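Local structure of alpha-L-arabinofuranosidase B (Aspergillus kawachii, 6SXT) at residues 19-24 with 73-78; 150-155 with 287-292; 225-230 with 317-322. The protein hydrolyses terminal non-reducing alpha-L-arabinofuranosyl residues from arabinoxylan, arabinan and arabinogalactan, contributing to the breakdown of plant hemicellulose. One frame throughout, in Å; residues are numbered along the deposited sequence.

All three contacts reach the large antiparallel sheet of the catalytic domain. Contact 1 closes early in the chain, before contacts 2 and 3, whose segments alternate: 150-155, 225-230, 287-292, 317-322. Centres of contacts 2 and 3 lie about 8 Å apart, and their strands 145-152 and 227-235 are neighbours; the centre of contact 1 is about 15 Å from that of contact 2 and about 17 Å from that of contact 3. E292 joins them, its carboxylate forming a salt bridge with R23 and a hydrogen bond with the hydroxyl of Y317, which also meets T22. Distant parts of the chain thus converge on one buried polar cluster, close to where the chain passes into the arabinose-binding domain.

Contact 1: residues 19-24 with 73-78; sequences HSTTRA and TIIYDQ
Q78 NE2 reaches across to R23 O in a contact where no backbone-to-backbone hydrogen bond joins the two segments. In the concanavalin-like catalytic domain, strand 15-20 belongs to the large antiparallel sheet and strand 70-75 to a separate four-stranded one; where both strands run out, segments 19-24 and 73-78 come together in the buried interior. The bond from Q78 NE2 to R23 O is 3.2 Å long, bent to 155° at the hydrogen, with the carbonyl oxygen close to the amide plane. NE2 also gives a bond to water 1, which accepts from S20 N at 2.9 Å and lies 2.7 Å from Y76 O, to which it probably donates. On the other side of the amide, OE1 takes the backbone N-H of L25, which fixes which way round the group is turned.

The R23 carbonyl that accepts from Q78 follows an ST turn. S20 OG, anti to the backbone N (chi1 -180°), turns back to receive T22 N at 3.0 Å, which makes the turn, and R23 N at 3.1 Å, which adds an ST motif, while its own hydroxyl meets Y291 O on strand 288-296.

Apolar contact lies beside this polar strip. I75 CG2 fits against H19 CB at 3.8 Å and reaches the backbone at S20 N, while CG1 passes T21 CG2 more loosely. Both nitrogens of the H19 ring are engaged, ND1 with Y164 OH and NE2 with N83 O. D77 OD2 takes the N-H of that same N83, while OD1 meets S79 OG. Held in this way, the imidazole sets H19 CD2 3.6 Å from Y76 O, near the ring plane.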
loop_
_atom_site.group_PDB
_atom_site.type_symbol
_atom_site.label_atom_id
_atom_site.label_comp_id
_atom_site.label_asym_id
_atom_site.label_seq_id
_atom_site.Cartn_x
_atom_site.Cartn_y
_atom_site.Cartn_z
ATOM N N HIS A 19 6.046 -10.784 -9.598
ATOM C CA HIS A 19 4.768 -10.118 -9.253
ATOM C C HIS A 19 4.852 -8.614 -9.549
ATOM O O HIS A 19 5.751 -7.939 -9.031
ATOM C CB HIS A 19 4.528 -10.266 -7.777
ATOM C CG HIS A 19 4.377 -11.668 -7.319
ATOM N ND1 HIS A 19 5.219 -12.219 -6.364
ATOM C CD2 HIS A 19 3.493 -12.606 -7.676
ATOM C CE1 HIS A 19 4.844 -13.465 -6.143
ATOM N NE2 HIS A 19 3.777 -13.752 -6.907
ATOM N N SER A 20 3.933 -8.081 -10.336
ATOM C CA SER A 20 3.882 -6.620 -10.543
ATOM C C SER A 20 2.519 -6.231 -11.058
ATOM O O SER A 20 2.002 -6.891 -11.970
ATOM C CB SER A 20 4.933 -6.131 -11.553
ATOM O OG SER A 20 4.816 -4.716 -11.679
ATOM N N THR A 21 1.985 -5.127 -10.534
ATOM C CA THR A 21 0.775 -4.508 -11.071
ATOM C C THR A 21 1.128 -3.415 -12.061
ATOM O O THR A 21 0.210 -2.887 -12.684
ATOM C CB THR A 21 -0.157 -4.055 -9.950
ATOM O OG1 THR A 21 0.577 -3.110 -9.149
ATOM C CG2 THR A 21 -0.659 -5.201 -9.115
ATOM N N THR A 22 2.387 -3.024 -12.145
ATOM C CA THR A 22 2.813 -1.932 -13.033
ATOM C C THR A 22 3.282 -2.424 -14.395
ATOM O O THR A 22 3.070 -1.693 -15.370
ATOM C CB THR A 22 3.825 -1.019 -12.366
ATOM O OG1 THR A 22 4.993 -1.800 -12.154
ATOM C CG2 THR A 22 3.279 -0.433 -11.074
ATOM N N ARG A 23 4.007 -3.538 -14.456
ATOM C CA ARG A 23 4.669 -3.925 -15.724
ATOM C C ARG A 23 4.992 -5.397 -15.796
ATOM O O ARG A 23 5.111 -6.105 -14.778
ATOM C CB ARG A 23 5.930 -3.099 -15.937
ATOM C CG ARG A 23 7.028 -3.338 -14.909
ATOM C CD ARG A 23 8.296 -2.648 -15.372
ATOM N NE ARG A 23 9.413 -2.845 -14.467
ATOM C CZ ARG A 23 10.673 -2.997 -14.879
ATOM N NH1 ARG A 23 10.992 -2.989 -16.166
ATOM N NH2 ARG A 23 11.608 -3.183 -13.969
ATOM N N ALA A 24 5.150 -5.863 -17.025
ATOM C CA ALA A 24 5.757 -7.167 -17.280
ATOM C C ALA A 24 7.203 -7.188 -16.806
ATOM O O ALA A 24 7.932 -6.166 -16.991
ATOM C CB ALA A 24 5.698 -7.433 -18.790
ATOM N N THR A 73 -7.596 -8.218 -6.426
ATOM C CA THR A 73 -7.860 -9.555 -5.846
ATOM C C THR A 73 -6.660 -10.487 -6.012
ATOM O O THR A 73 -6.439 -11.338 -5.132
ATOM C CB THR A 73 -9.110 -10.180 -6.465
ATOM O OG1 THR A 73 -8.989 -10.012 -7.873
ATOM C CG2 THR A 73 -10.379 -9.551 -5.947
ATOM N N ILE A 74 -5.930 -10.396 -7.124
ATOM C CA ILE A 74 -4.839 -11.339 -7.404
ATOM C C ILE A 74 -3.704 -10.548 -8.032
ATOM O O ILE A 74 -3.961 -9.739 -8.924
ATOM C CB ILE A 74 -5.259 -12.484 -8.343
ATOM C CG1 ILE A 74 -6.570 -13.151 -7.900
ATOM C CG2 ILE A 74 -4.105 -13.503 -8.503
ATOM C CD1 ILE A 74 -7.030 -14.205 -8.900
ATOM N N ILE A 75 -2.493 -10.815 -7.572
ATOM C CA ILE A 75 -1.271 -10.380 -8.285
ATOM C C ILE A 75 -0.700 -11.663 -8.880
ATOM O O ILE A 75 -0.258 -12.546 -8.163
ATOM C CB ILE A 75 -0.289 -9.662 -7.351
ATOM C CG1 ILE A 75 -0.951 -8.487 -6.597
ATOM C CG2 ILE A 75 0.866 -9.163 -8.163
ATOM C CD1 ILE A 75 -0.235 -8.093 -5.338
ATOM N N TYR A 76 -0.752 -11.774 -10.191
ATOM C CA TYR A 76 -0.377 -13.050 -10.834
ATOM C C TYR A 76 1.135 -13.237 -10.844
ATOM O O TYR A 76 1.922 -12.263 -10.900
ATOM C CB TYR A 76 -0.946 -13.109 -12.263
ATOM C CG TYR A 76 -2.447 -13.213 -12.325
ATOM C CD1 TYR A 76 -3.097 -14.346 -11.873
ATOM C CD2 TYR A 76 -3.225 -12.165 -12.797
ATOM C CE1 TYR A 76 -4.480 -14.428 -11.932
ATOM C CE2 TYR A 76 -4.616 -12.235 -12.822
ATOM C CZ TYR A 76 -5.242 -13.385 -12.402
ATOM O OH TYR A 76 -6.625 -13.503 -12.463
ATOM N N ASP A 77 1.568 -14.481 -10.752
ATOM C CA ASP A 77 2.977 -14.868 -10.931
ATOM C C ASP A 77 3.252 -14.939 -12.426
ATOM O O ASP A 77 2.700 -15.838 -13.106
ATOM C CB ASP A 77 3.197 -16.196 -10.221
ATOM C CG ASP A 77 4.537 -16.806 -10.555
ATOM O OD1 ASP A 77 5.455 -16.062 -10.991
ATOM O OD2 ASP A 77 4.640 -18.024 -10.371
ATOM N N GLN A 78 4.115 -14.082 -12.951
ATOM C CA GLN A 78 4.432 -14.032 -14.390
ATOM C C GLN A 78 5.360 -15.188 -14.802
ATOM O O GLN A 78 5.570 -15.377 -16.009
ATOM C CB GLN A 78 5.068 -12.695 -14.766
ATOM C CG GLN A 78 4.213 -11.527 -14.383
ATOM C CD GLN A 78 4.889 -10.219 -14.693
ATOM O OE1 GLN A 78 5.781 -10.185 -15.535
ATOM N NE2 GLN A 78 4.505 -9.143 -13.952
HETATM O O HOH W 1 2.242 -9.772 -11.966
#

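Contact 2: residues 150-155 with 287-292; sequences VLDGTH and QGTFYE
H155 ND1 and T289 OG1 lie 2.7 Å apart in a hydrogen bond whose donor could be either atom. It closes one end of an antiparallel strand pair, 145-152 with 288-296, within the large sheet of the concanavalin-like catalytic domain; the short segments run at 149° to each other. Backbone bonds follow along the pair: V150 N to E292 O at 2.8 Å, Y291 N to V150 O at 2.9 Å, and D152 N to T289 O at 3.2 Å. Between the last two bonds L151 faces F290 as a non-hydrogen-bonded pair.

T289 OG1 has a second partner in water 3, which donates to D152 OD2. The other carboxylate oxygen, D152 OD1, makes an Asx turn: it accepts T154 N from above the carboxylate plane and T154 OG1 on its syn side at 2.7 Å. This shapes the type I turn from D152 to H155 that brings the imidazole back over the partner strand. A chi1 of -178° swings the H155 ring away from its own backbone N and across G288, whose CA sits 3.8 Å from the ring centroid in a CH-pi contact. Water 4 links H155 NE2 to Q287 OE1, F123 stacks on the imidazole, and Q287 NE2 bonds to E418 OE1 of the arabinose-binding domain.

Farther along, L151 CD2 meets F290 CD1 at 4.0 Å. V150 CG2 packs on E292 CG at 3.7 Å, next to I312 of helix 302-315, and V150 CG1 crosses Y291 at about a right angle. The Y291 ring turns its edge to V150 O. Both Y291 and E292 sit opposite V150, consistent with a classic beta bulge; the buried E292 N has no hydrogen-bond partner and lies over the rim of the F290 ring.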
loop_
_atom_site.group_PDB
_atom_site.type_symbol
_atom_site.label_atom_id
_atom_site.label_comp_id
_atom_site.label_asym_id
_atom_site.label_seq_id
_atom_site.Cartn_x
_atom_site.Cartn_y
_atom_site.Cartn_z
ATOM N N VAL A 150 10.408 -3.228 -5.573
ATOM C CA VAL A 150 10.407 -1.748 -5.663
ATOM C C VAL A 150 9.224 -1.276 -4.825
ATOM O O VAL A 150 8.064 -1.702 -5.065
ATOM C CB VAL A 150 10.302 -1.240 -7.108
ATOM C CG1 VAL A 150 10.132 0.277 -7.145
ATOM C CG2 VAL A 150 11.518 -1.691 -7.926
ATOM N N LEU A 151 9.521 -0.467 -3.824
ATOM C CA LEU A 151 8.580 -0.023 -2.781
ATOM C C LEU A 151 8.586 1.504 -2.692
ATOM O O LEU A 151 9.465 2.172 -3.199
ATOM C CB LEU A 151 9.010 -0.615 -1.426
ATOM C CG LEU A 151 9.270 -2.121 -1.402
ATOM C CD1 LEU A 151 9.808 -2.531 -0.012
ATOM C CD2 LEU A 151 8.002 -2.893 -1.724
ATOM N N ASP A 152 7.567 2.022 -2.029
ATOM C CA ASP A 152 7.462 3.466 -1.677
ATOM C C ASP A 152 8.244 3.663 -0.394
ATOM O O ASP A 152 7.784 3.243 0.671
ATOM C CB ASP A 152 5.991 3.900 -1.568
ATOM C CG ASP A 152 5.791 5.353 -1.199
ATOM O OD1 ASP A 152 6.802 6.001 -0.812
ATOM O OD2 ASP A 152 4.653 5.830 -1.296
ATOM N N GLY A 153 9.411 4.289 -0.458
ATOM C CA GLY A 153 10.199 4.484 0.753
ATOM C C GLY A 153 9.597 5.463 1.742
ATOM O O GLY A 153 10.138 5.595 2.842
ATOM N N THR A 154 8.513 6.141 1.411
ATOM C CA THR A 154 7.844 7.130 2.274
ATOM C C THR A 154 6.573 6.546 2.885
ATOM O O THR A 154 5.939 7.247 3.714
ATOM C CB THR A 154 7.549 8.446 1.547
ATOM O OG1 THR A 154 6.457 8.276 0.653
ATOM C CG2 THR A 154 8.779 8.944 0.848
ATOM N N HIS A 155 6.125 5.346 2.476
ATOM C CA HIS A 155 4.862 4.761 2.969
ATOM C C HIS A 155 5.192 3.585 3.867
ATOM O O HIS A 155 5.587 2.558 3.353
ATOM C CB HIS A 155 3.962 4.331 1.789
ATOM C CG HIS A 155 2.658 3.785 2.224
ATOM N ND1 HIS A 155 1.983 2.825 1.502
ATOM C CD2 HIS A 155 1.873 4.085 3.304
ATOM C CE1 HIS A 155 0.855 2.545 2.123
ATOM N NE2 HIS A 155 0.754 3.299 3.266
ATOM N N GLN A 287 2.056 -1.010 7.087
ATOM C CA GLN A 287 1.612 -0.404 5.835
ATOM C C GLN A 287 2.817 -0.249 4.918
ATOM O O GLN A 287 3.950 -0.144 5.380
ATOM C CB GLN A 287 0.878 0.922 6.078
ATOM C CG GLN A 287 1.766 2.005 6.649
ATOM C CD GLN A 287 1.010 3.231 7.115
ATOM O OE1 GLN A 287 -0.223 3.169 7.271
ATOM N NE2 GLN A 287 1.709 4.359 7.305
ATOM N N GLY A 288 2.536 -0.126 3.611
ATOM C CA GLY A 288 3.586 0.033 2.592
ATOM C C GLY A 288 2.992 -0.084 1.222
ATOM O O GLY A 288 1.808 -0.348 1.091
ATOM N N THR A 289 3.809 0.181 0.222
ATOM C CA THR A 289 3.368 0.094 -1.156
ATOM C C THR A 289 4.349 -0.753 -1.949
ATOM O O THR A 289 5.560 -0.478 -1.900
ATOM C CB THR A 289 3.293 1.470 -1.833
ATOM O OG1 THR A 289 2.349 2.279 -1.131
ATOM C CG2 THR A 289 2.863 1.385 -3.279
ATOM N N PHE A 290 3.808 -1.687 -2.699
ATOM C CA PHE A 290 4.569 -2.609 -3.563
ATOM C C PHE A 290 4.258 -2.309 -5.018
ATOM O O PHE A 290 3.069 -2.232 -5.402
ATOM C CB PHE A 290 4.180 -4.046 -3.231
ATOM C CG PHE A 290 4.794 -5.128 -4.077
ATOM C CD1 PHE A 290 5.939 -5.773 -3.675
ATOM C CD2 PHE A 290 4.165 -5.560 -5.237
ATOM C CE1 PHE A 290 6.481 -6.833 -4.387
ATOM C CE2 PHE A 290 4.713 -6.608 -5.979
ATOM C CZ PHE A 290 5.870 -7.253 -5.545
ATOM N N TYR A 291 5.300 -2.138 -5.829
ATOM C CA TYR A 291 5.102 -1.899 -7.285
ATOM C C TYR A 291 5.477 -3.148 -8.101
ATOM O O TYR A 291 4.795 -3.458 -9.096
ATOM C CB TYR A 291 5.965 -0.701 -7.711
ATOM C CG TYR A 291 5.532 0.588 -7.052
ATOM C CD1 TYR A 291 4.372 1.256 -7.402
ATOM C CD2 TYR A 291 6.302 1.161 -6.057
ATOM C CE1 TYR A 291 3.985 2.441 -6.800
ATOM C CE2 TYR A 291 5.916 2.329 -5.449
ATOM C CZ TYR A 291 4.773 2.983 -5.810
ATOM O OH TYR A 291 4.414 4.173 -5.221
ATOM N N GLU A 292 6.600 -3.781 -7.801
ATOM C CA GLU A 292 7.083 -4.962 -8.518
ATOM C C GLU A 292 8.047 -5.723 -7.621
ATOM O O GLU A 292 8.646 -5.105 -6.720
ATOM C CB GLU A 292 7.771 -4.596 -9.847
ATOM C CG GLU A 292 9.017 -3.732 -9.695
ATOM C CD GLU A 292 9.669 -3.375 -11.025
ATOM O OE1 GLU A 292 9.081 -2.534 -11.714
ATOM O OE2 GLU A 292 10.677 -4.009 -11.384
HETATM O O HOH W 2 6.497 0.802 1.073
HETATM O O HOH W 3 2.504 4.635 -2.301
HETATM O O HOH W 4 -1.478 3.279 4.791
#

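Contact 3: residues 225-230 with 317-322; sequences YRFVTA and YVVGSL. With ACT (acetate ion), chain H.
Aromatic contact carries this meeting of F227 with Y317. Y317 CB stands over the centre of the F227 ring, 3.8 Å from its centroid and only 6° off the normal, a CH-pi contact made by the methylene rather than by the phenol ring. The two rings meet obliquely, their planes 40° apart, with F227 CE1 3.9 Å from Y317 CD2. On the opposite face of F227 lies the R226 guanidinium, NH1 being offset toward the rim, so the phenyl ring is sandwiched between its own neighbour and the other segment.

Backbone contact involves the same ring: F227 CZ touches V318 C at 3.6 Å, and V319 N lies at the edge, close to the ring plane. No hydrogen bond joins the segments. Strands 227-235 and 317-319 both belong to the large antiparallel sheet of the concanavalin-like catalytic domain, but here their axes are 9.2 Å apart and side chains bridge the interval, with V112 of strand 111-114 also against F227. Beyond 317-319 the chain enters the arabinose-binding domain, a beta-trefoil, where the Q384 side chain bonds to both G320 O and L322 N.

Polar contact centres on R226, where a bend at chi2 (58°) folds the guanidinium back over F227. It meets an acetate, probably from the crystallisation liquor, edge on with two nearly straight bonds: NE to OXT at 2.9 Å and NH2 to O, also at 2.9 Å. NH1 is hydrogen-bonded to Y291 OH and has a long, weak ion pair with D152 OD2.

Apolar contact between F227 CZ and V319 CG2, 4.0 Å, is doubtful because V319 has two conformers. Equally doubtful, that methyl lies over a guanidinium face, V319 CG2 being 3.5 Å from R226 NE, and CG1 touches the acetate methyl carbon CH3.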
loop_
_atom_site.group_PDB
_atom_site.type_symbol
_atom_site.label_atom_id
_atom_site.label_comp_id
_atom_site.label_asym_id
_atom_site.label_seq_id
_atom_site.Cartn_x
_atom_site.Cartn_y
_atom_site.Cartn_z
ATOM N N TYR A 225 14.493 7.507 -0.231
ATOM C CA TYR A 225 13.998 7.522 -1.621
ATOM C C TYR A 225 12.514 7.290 -1.688
ATOM O O TYR A 225 11.919 6.403 -1.076
ATOM C CB TYR A 225 14.716 6.484 -2.452
ATOM C CG TYR A 225 16.212 6.447 -2.299
ATOM C CD1 TYR A 225 17.016 7.543 -2.487
ATOM C CD2 TYR A 225 16.763 5.239 -1.950
ATOM C CE1 TYR A 225 18.400 7.416 -2.327
ATOM C CE2 TYR A 225 18.127 5.088 -1.825
ATOM C CZ TYR A 225 18.936 6.179 -2.027
ATOM O OH TYR A 225 20.271 5.881 -1.843
ATOM N N ARG A 226 11.859 8.066 -2.552
ATOM C CA ARG A 226 10.438 7.868 -2.820
ATOM C C ARG A 226 10.183 6.497 -3.464
ATOM O O ARG A 226 9.168 5.867 -3.143
ATOM C CB ARG A 226 9.896 8.997 -3.689
ATOM C CG ARG A 226 8.451 8.785 -4.095
ATOM C CD ARG A 226 7.483 8.631 -2.936
ATOM N NE ARG A 226 6.089 8.520 -3.317
ATOM C CZ ARG A 226 5.541 7.439 -3.892
ATOM N NH1 ARG A 226 6.299 6.362 -4.101
ATOM N NH2 ARG A 226 4.277 7.486 -4.292
ATOM N N PHE A 227 11.025 6.057 -4.354
ATOM C CA PHE A 227 10.982 4.704 -4.924
ATOM C C PHE A 227 12.285 4.026 -4.522
ATOM O O PHE A 227 13.397 4.506 -4.890
ATOM C CB PHE A 227 10.837 4.729 -6.441
ATOM C CG PHE A 227 9.560 5.375 -6.880
ATOM C CD1 PHE A 227 8.388 4.645 -6.958
ATOM C CD2 PHE A 227 9.557 6.694 -7.293
ATOM C CE1 PHE A 227 7.207 5.269 -7.336
ATOM C CE2 PHE A 227 8.391 7.303 -7.724
ATOM C CZ PHE A 227 7.223 6.589 -7.728
ATOM N N VAL A 228 12.181 2.945 -3.765
ATOM C CA VAL A 228 13.358 2.216 -3.262
ATOM C C VAL A 228 13.413 0.851 -3.898
ATOM O O VAL A 228 12.393 0.135 -3.933
ATOM C CB VAL A 228 13.425 2.195 -1.730
ATOM C CG1 VAL A 228 12.245 1.555 -1.093
ATOM C CG2 VAL A 228 14.718 1.517 -1.270
ATOM N N THR A 229 14.587 0.468 -4.401
ATOM C CA THR A 229 14.853 -0.931 -4.768
ATOM C C THR A 229 15.452 -1.619 -3.563
ATOM O O THR A 229 16.536 -1.211 -3.141
ATOM C CB THR A 229 15.803 -1.091 -5.939
ATOM O OG1 THR A 229 15.278 -0.335 -7.042
ATOM C CG2 THR A 229 15.930 -2.533 -6.334
ATOM N N ALA A 230 14.778 -2.637 -3.038
ATOM C CA ALA A 230 15.337 -3.476 -1.956
ATOM C C ALA A 230 15.702 -4.801 -2.572
ATOM O O ALA A 230 14.782 -5.471 -3.099
ATOM C CB ALA A 230 14.312 -3.631 -0.862
ATOM N N TYR A 317 10.149 5.202 -13.024
ATOM C CA TYR A 317 9.083 5.421 -12.027
ATOM C C TYR A 317 9.055 6.887 -11.604
ATOM O O TYR A 317 10.101 7.452 -11.215
ATOM C CB TYR A 317 9.322 4.576 -10.774
ATOM C CG TYR A 317 8.826 3.150 -10.813
ATOM C CD1 TYR A 317 9.601 2.128 -11.270
ATOM C CD2 TYR A 317 7.541 2.846 -10.399
ATOM C CE1 TYR A 317 9.135 0.815 -11.336
ATOM C CE2 TYR A 317 7.054 1.555 -10.484
ATOM C CZ TYR A 317 7.861 0.518 -10.911
ATOM O OH TYR A 317 7.350 -0.753 -10.965
ATOM N N VAL A 318 7.885 7.457 -11.654
ATOM C CA VAL A 318 7.566 8.818 -11.186
ATOM C C VAL A 318 6.230 8.760 -10.463
ATOM O O VAL A 318 5.320 8.027 -10.867
ATOM C CB VAL A 318 7.555 9.830 -12.342
ATOM C CG1 VAL A 318 7.174 11.227 -11.841
ATOM C CG2 VAL A 318 8.886 9.818 -13.076
ATOM N N VAL A 319 6.087 9.569 -9.418
ATOM C CA VAL A 319 4.806 9.702 -8.694
ATOM C C VAL A 319 3.706 10.099 -9.680
ATOM O O VAL A 319 3.940 10.972 -10.530
ATOM C CB VAL A 319 4.977 10.695 -7.535
ATOM C CG1 VAL A 319 3.659 11.167 -7.011
ATOM C CG2 VAL A 319 5.797 10.055 -6.425
ATOM N N GLY A 320 2.557 9.445 -9.580
ATOM C CA GLY A 320 1.383 9.733 -10.383
ATOM C C GLY A 320 0.400 10.651 -9.658
ATOM O O GLY A 320 0.587 10.934 -8.467
ATOM N N SER A 321 -0.616 11.115 -10.354
ATOM C CA SER A 321 -1.644 11.982 -9.711
ATOM C C SER A 321 -2.576 11.142 -8.842
ATOM O O SER A 321 -3.190 10.177 -9.325
ATOM C CB SER A 321 -2.415 12.728 -10.759
ATOM O OG SER A 321 -3.445 13.478 -10.117
ATOM N N LEU A 322 -2.774 11.577 -7.605
ATOM C CA LEU A 322 -3.759 10.995 -6.683
ATOM C C LEU A 322 -5.136 11.681 -6.784
ATOM O O LEU A 322 -6.049 11.209 -6.106
ATOM C CB LEU A 322 -3.233 11.207 -5.253
ATOM C CG LEU A 322 -2.188 10.177 -4.830
ATOM C CD1 LEU A 322 -1.342 10.685 -3.705
ATOM C CD2 LEU A 322 -2.816 8.832 -4.469
HETATM C C ACT H . 3.384 10.964 -3.417
HETATM O O ACT H . 2.629 9.866 -3.835
HETATM O OXT ACT H . 4.631 10.981 -2.804
HETATM C CH3 ACT H . 2.822 12.338 -3.863
#